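Local coordinates for folylpolyglutamate synthase protein FOLC (Mycobacterium tuberculosis, PDB 2VOS), which probably adds L-glutamate to dihydropteroate and, successively, to tetrahydrofolate, using ATP and magnesium to make dihydrofolate and folylpolyglutamates, at residues A[64-69]-A[169-174]; A[78-83]-A[93-98]. All coordinates share one frame; numbering follows the deposited sequence.

Contact 1. Residues A[64-69]-A[169-174]; sequences YPSIHI and DVAVVE. With CO (cobalt (II) ion), chain E.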
loop_
_atom_site.group_PDB
_atom_site.type_symbol
_atom_site.label_atom_id
_atom_site.label_comp_id
_atom_site.label_asym_id
_atom_site.label_seq_id
_atom_site.Cartn_x
_atom_site.Cartn_y
_atom_site.Cartn_z
ATOM N N TYR A 64 13.247 7.258 17.650
ATOM C CA TYR A 64 11.817 7.255 17.916
ATOM C C TYR A 64 11.451 5.811 17.753
ATOM O O TYR A 64 12.152 5.048 17.090
ATOM C CB TYR A 64 11.043 8.119 16.874
ATOM C CG TYR A 64 11.687 8.027 15.481
ATOM C CD1 TYR A 64 11.463 6.939 14.637
ATOM C CD2 TYR A 64 12.530 9.017 15.055
ATOM C CE1 TYR A 64 12.098 6.835 13.392
ATOM C CE2 TYR A 64 13.164 8.954 13.800
ATOM C CZ TYR A 64 12.966 7.872 13.008
ATOM O OH TYR A 64 13.586 7.893 11.803
ATOM N N PRO A 65 10.352 5.401 18.361
ATOM C CA PRO A 65 9.838 4.035 18.181
ATOM C C PRO A 65 9.021 3.976 16.901
ATOM O O PRO A 65 8.524 5.046 16.468
ATOM C CB PRO A 65 8.891 3.866 19.382
ATOM C CG PRO A 65 8.346 5.245 19.568
ATOM C CD PRO A 65 9.572 6.183 19.337
ATOM N N SER A 66 8.909 2.797 16.288
ATOM C CA SER A 66 8.193 2.628 15.019
ATOM C C SER A 66 7.187 1.506 15.116
ATOM O O SER A 66 7.342 0.559 15.901
ATOM C CB SER A 66 9.155 2.193 13.868
ATOM O OG SER A 66 10.099 3.218 13.489
ATOM N N ILE A 67 6.189 1.569 14.253
ATOM C CA ILE A 67 5.323 0.445 14.010
ATOM C C ILE A 67 5.579 0.069 12.546
ATOM O O ILE A 67 5.500 0.935 11.645
ATOM C CB ILE A 67 3.828 0.894 14.177
ATOM C CG1 ILE A 67 3.579 1.378 15.621
ATOM C CG2 ILE A 67 2.836 -0.209 13.746
ATOM C CD1 ILE A 67 2.283 2.238 15.726
ATOM N N HIS A 68 5.906 -1.196 12.327
ATOM C CA HIS A 68 6.594 -1.668 11.147
ATOM C C HIS A 68 5.665 -2.641 10.455
ATOM O O HIS A 68 5.168 -3.590 11.054
ATOM C CB HIS A 68 7.926 -2.325 11.552
ATOM C CG HIS A 68 8.910 -2.461 10.424
ATOM N ND1 HIS A 68 10.117 -3.115 10.559
ATOM C CD2 HIS A 68 8.875 -1.997 9.150
ATOM C CE1 HIS A 68 10.780 -3.054 9.415
ATOM N NE2 HIS A 68 10.050 -2.371 8.545
ATOM N N ILE A 69 5.392 -2.419 9.171
ATOM C CA ILE A 69 4.317 -3.145 8.532
ATOM C C ILE A 69 4.772 -3.908 7.275
ATOM O O ILE A 69 5.350 -3.305 6.344
ATOM C CB ILE A 69 3.147 -2.141 8.135
ATOM C CG1 ILE A 69 2.596 -1.438 9.410
ATOM C CG2 ILE A 69 2.075 -2.828 7.349
ATOM C CD1 ILE A 69 1.949 -0.044 9.090
ATOM N N ASP A 169 6.913 11.740 17.290
ATOM C CA ASP A 169 6.777 10.874 18.493
ATOM C C ASP A 169 6.790 9.375 18.076
ATOM O O ASP A 169 7.261 8.510 18.837
ATOM C CB ASP A 169 5.429 11.141 19.198
ATOM C CG ASP A 169 5.355 12.487 19.773
ATOM O OD1 ASP A 169 6.391 12.923 20.291
ATOM O OD2 ASP A 169 4.259 13.114 19.715
ATOM N N VAL A 170 6.251 9.078 16.906
ATOM C CA VAL A 170 6.092 7.689 16.441
ATOM C C VAL A 170 6.233 7.634 14.938
ATOM O O VAL A 170 5.656 8.471 14.187
ATOM C CB VAL A 170 4.646 7.103 16.738
ATOM C CG1 VAL A 170 4.645 5.580 16.434
ATOM C CG2 VAL A 170 4.207 7.393 18.225
ATOM N N ALA A 171 6.972 6.643 14.446
ATOM C CA ALA A 171 7.041 6.483 12.986
ATOM C C ALA A 171 6.235 5.254 12.564
ATOM O O ALA A 171 6.237 4.212 13.269
ATOM C CB ALA A 171 8.474 6.337 12.515
ATOM N N VAL A 172 5.601 5.345 11.400
ATOM C CA VAL A 172 4.855 4.230 10.884
ATOM C C VAL A 172 5.546 3.834 9.582
ATOM O O VAL A 172 5.662 4.659 8.642
ATOM C CB VAL A 172 3.386 4.652 10.516
ATOM C CG1 VAL A 172 2.635 3.401 10.024
ATOM C CG2 VAL A 172 2.694 5.256 11.747
ATOM N N VAL A 173 6.044 2.608 9.518
ATOM C CA VAL A 173 7.044 2.315 8.491
ATOM C C VAL A 173 6.599 1.125 7.671
ATOM O O VAL A 173 6.490 -0.007 8.198
ATOM C CB VAL A 173 8.387 1.972 9.148
ATOM C CG1 VAL A 173 9.440 1.572 8.005
ATOM C CG2 VAL A 173 8.878 3.186 10.009
ATOM N N GLU A 174 6.343 1.331 6.386
ATOM C CA GLU A 174 5.930 0.232 5.544
ATOM C C GLU A 174 7.171 -0.391 4.866
ATOM O O GLU A 174 8.007 0.319 4.335
ATOM C CB GLU A 174 4.984 0.735 4.448
ATOM C CG GLU A 174 4.652 -0.262 3.396
ATOM C CD GLU A 174 3.665 0.270 2.341
ATOM O OE1 GLU A 174 3.269 1.453 2.346
ATOM O OE2 GLU A 174 3.268 -0.539 1.492
HETATM CO CO CO E . 2.057 -0.235 -0.271
HETATM O O HOH W 1 3.157 -1.745 -1.355
HETATM O O HOH W 2 0.865 0.176 -1.955
#

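Contact 2. Residues A[78-83]-A[93-98]; sequences VARMVD and TGRTTS. With CO (cobalt (II) ion), chain E.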
loop_
_atom_site.group_PDB
_atom_site.type_symbol
_atom_site.label_atom_id
_atom_site.label_comp_id
_atom_site.label_asym_id
_atom_site.label_seq_id
_atom_site.Cartn_x
_atom_site.Cartn_y
_atom_site.Cartn_z
ATOM N N VAL A 78 -3.154 0.002 5.814
ATOM C CA VAL A 78 -2.965 -0.180 7.269
ATOM C C VAL A 78 -2.037 0.899 7.803
ATOM O O VAL A 78 -2.266 1.440 8.908
ATOM C CB VAL A 78 -2.400 -1.615 7.637
ATOM C CG1 VAL A 78 -1.964 -1.655 9.175
ATOM C CG2 VAL A 78 -3.512 -2.674 7.376
ATOM N N ALA A 79 -0.973 1.236 7.059
ATOM C CA ALA A 79 -0.015 2.261 7.517
ATOM C C ALA A 79 -0.783 3.564 7.718
ATOM O O ALA A 79 -0.589 4.260 8.697
ATOM C CB ALA A 79 1.090 2.485 6.504
ATOM N N ARG A 80 -1.617 3.923 6.743
ATOM C CA ARG A 80 -2.373 5.192 6.854
ATOM C C ARG A 80 -3.428 5.206 7.972
ATOM O O ARG A 80 -3.673 6.277 8.541
ATOM C CB ARG A 80 -3.046 5.552 5.552
ATOM C CG ARG A 80 -1.940 5.773 4.413
ATOM C CD ARG A 80 -2.651 6.079 3.074
ATOM N NE ARG A 80 -3.321 7.402 3.053
ATOM C CZ ARG A 80 -2.753 8.546 2.649
ATOM N NH1 ARG A 80 -1.488 8.594 2.235
ATOM N NH2 ARG A 80 -3.451 9.675 2.668
HETATM N N MSE A 81 -4.034 4.048 8.264
HETATM C CA MSE A 81 -4.956 3.878 9.381
HETATM C C MSE A 81 -4.233 4.021 10.736
HETATM O O MSE A 81 -4.697 4.753 11.594
HETATM C CB MSE A 81 -5.630 2.514 9.323
HETATM C CG MSE A 81 -6.728 2.520 8.237
HETATM SE SE MSE A 81 -7.201 0.656 7.921
HETATM C CE MSE A 81 -8.575 0.885 6.605
ATOM N N VAL A 82 -3.110 3.334 10.903
ATOM C CA VAL A 82 -2.245 3.532 12.072
ATOM C C VAL A 82 -1.898 4.997 12.267
ATOM O O VAL A 82 -2.015 5.509 13.367
ATOM C CB VAL A 82 -0.937 2.677 11.932
ATOM C CG1 VAL A 82 0.126 3.051 12.974
ATOM C CG2 VAL A 82 -1.273 1.168 11.955
ATOM N N ASP A 83 -1.448 5.689 11.210
ATOM C CA ASP A 83 -1.139 7.110 11.291
ATOM C C ASP A 83 -2.377 7.900 11.779
ATOM O O ASP A 83 -2.334 8.740 12.728
ATOM C CB ASP A 83 -0.698 7.583 9.884
ATOM C CG ASP A 83 -0.079 8.975 9.896
ATOM O OD1 ASP A 83 -0.279 9.695 10.913
ATOM O OD2 ASP A 83 0.583 9.360 8.885
ATOM N N THR A 93 3.127 12.081 14.182
ATOM C CA THR A 93 3.608 10.890 13.459
ATOM C C THR A 93 4.555 11.218 12.285
ATOM O O THR A 93 4.535 12.319 11.712
ATOM C CB THR A 93 2.441 10.114 12.787
ATOM O OG1 THR A 93 1.694 11.051 11.997
ATOM C CG2 THR A 93 1.545 9.457 13.854
ATOM N N GLY A 94 5.370 10.248 11.933
ATOM C CA GLY A 94 6.004 10.265 10.598
ATOM C C GLY A 94 5.568 8.955 9.976
ATOM O O GLY A 94 5.419 7.946 10.677
ATOM N N ARG A 95 5.365 8.946 8.662
ATOM C CA ARG A 95 4.929 7.746 8.016
ATOM C C ARG A 95 5.668 7.608 6.665
ATOM O O ARG A 95 5.777 8.577 5.877
ATOM C CB ARG A 95 3.396 7.781 7.762
ATOM C CG ARG A 95 2.985 6.652 6.809
ATOM C CD ARG A 95 1.452 6.500 6.701
ATOM N NE ARG A 95 0.692 7.784 6.695
ATOM C CZ ARG A 95 0.501 8.538 5.603
ATOM N NH1 ARG A 95 1.076 8.209 4.418
ATOM N NH2 ARG A 95 -0.263 9.620 5.687
ATOM N N THR A 96 6.194 6.411 6.411
ATOM C CA THR A 96 6.818 6.191 5.136
ATOM C C THR A 96 6.094 5.031 4.493
ATOM O O THR A 96 5.865 3.978 5.110
ATOM C CB THR A 96 8.369 6.073 5.182
ATOM O OG1 THR A 96 8.864 5.846 3.855
ATOM C CG2 THR A 96 8.878 4.987 6.130
ATOM N N THR A 97 5.631 5.264 3.274
ATOM C CA THR A 97 4.890 4.265 2.531
ATOM C C THR A 97 5.457 4.141 1.113
ATOM O O THR A 97 6.270 4.953 0.696
ATOM C CB THR A 97 3.376 4.616 2.378
ATOM O OG1 THR A 97 3.258 5.973 1.906
ATOM C CG2 THR A 97 2.596 4.466 3.740
ATOM N N SER A 98 5.041 3.074 0.416
ATOM C CA SER A 98 5.471 2.809 -0.937
ATOM C C SER A 98 4.489 1.825 -1.587
ATOM O O SER A 98 3.643 1.162 -0.904
ATOM C CB SER A 98 6.912 2.301 -0.992
ATOM O OG SER A 98 6.976 1.145 -0.199
HETATM CO CO CO E . 2.057 -0.235 -0.271
HETATM O O HOH W 3 0.566 6.578 1.449
HETATM O O HOH W 4 2.540 11.179 9.131
HETATM O O HOH W 1 3.157 -1.745 -1.355
HETATM O O HOH W 2 0.865 0.176 -1.955
#

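Contact 1. Residues A[64-69]-A[169-174]
Val173 packs against both His68 and Ser66 on one face of a parallel strand pair. Its CG1 meets the His68 imidazole at CD2, 3.8 Å away, and the two side chains cross at a slant. Val173 CG1 stands anti to the backbone N (chi1 177°), and Val173 CG2 then faces Ser66, 3.7 Å from its OG. The carbonyl O of Val173 lies in the plane of the His68 ring at its edge, 3.2 Å from CD2. The far nitrogen of that ring, NE2, is hydrogen-bonded to Thr184. Ala171 continues this face, and its CB touches both Ser66 OG and the Tyr64 ring.

Ile67 and Ile69 point to the other face. Ile69 CD1 presses on Val172 CG1 at 3.6 Å. Ile67 CD1 reaches Val170 CG1 more loosely, at 4.2 Å.

The backbones are joined by four hydrogen bonds. Ile67 uses both its N and its O, to Ala171 O and Val173 N, each at 2.8 Å. Ala171 N to Pro65 O and Ile69 N to Val173 O complete the ladder. At its C-terminal end Glu174 extends fully, and OE2 binds the cobalt ion at 2.2 Å. Ser98 O, Thr76 OG1 and two waters bind the same ion, and the Glu174 side chain also touches ADP.

Strand 66-70 lies between 170-174 and 191-194 in the mixed sheet. Helix 75-88 packs on the face of Ile67, Ile69 and Val172, and Phe312 of helix 296-312 covers Pro65, Ile67 and Val170.

Contact 2. Residues A[78-83]-A[93-98]
Arg95 lays its guanidinium against Arg80, with Arg80 CG over one face, 3.9 Å from Arg95 CZ. Arg95 NH2 in turn sits over a face of the Arg80 guanidinium, toward its rim. The two planes are 56° apart. The Arg95 chain is extended to CD and then bends at chi3 (39°), which turns NE to Asp83. Arg95 NE donates to the anti lone pair of Asp83 OD2 at 2.7 Å, tilted from the guanidinium plane, and Arg95 NH2 adds a weak bond to the same oxygen. This salt bridge probably offsets part of the charge where Arg80 NH1 and Arg95 NH1 come within 3.4 Å. Arg80 NH2 is bonded to Gln487 O and Thr334.

The other Asp83 oxygen, OD1, accepts from Thr93 OG1 at 2.6 Å, from above the carboxylate plane. Water 4 donates to both Asp83 OD2 and Thr93 OG1. The carboxylate is thus tied to two strand residues on the same side of the strand.

Toward the start of the helix segment apolar packing is joined by a water bridge. Ala79 CB packs on Thr97 CG2 at 3.7 Å, and Arg95 CD lies 3.6 Å from Ala79 O. Water 3 joins Arg80 NH1 to Thr97 OG1. Beyond Thr97, Ser98 O binds the cobalt ion at 2.2 Å.

Helix 75-88 begins within the nucleotide-binding residues Asn73 to Ser77, with Lys75, Thr76 and Ser77 in its first turn. Its segment 78-83 runs antiparallel to strand 93-96, at 176°. A helix leading from such a loop and packed on a largely parallel sheet is characteristic of the P-loop ATPase domain of Mur ligases.

Both contacts are buried and belong to the same ATP-binding domain. Contact 1 joins two neighbouring strands inside the sheet; contact 2 joins a helix to the next strand along, 93-96. The sheet continues between them through probable hydrogen bonds from Val172 N to Gly94 O, 2.7 Å, and from Gly94 N to Val170 O. Ile69 CD1 also packs on Ala79 CA. In the chain, contact 2 is nested within the loop closed by contact 1. Their chemistry differs: backbone bonds and aliphatic packing dominate contact 1, whereas a salt bridge, a hydroxyl and bridging waters dominate contact 2. Both end at one cobalt ion, bound through a carboxylate in contact 1 and a backbone carbonyl in contact 2.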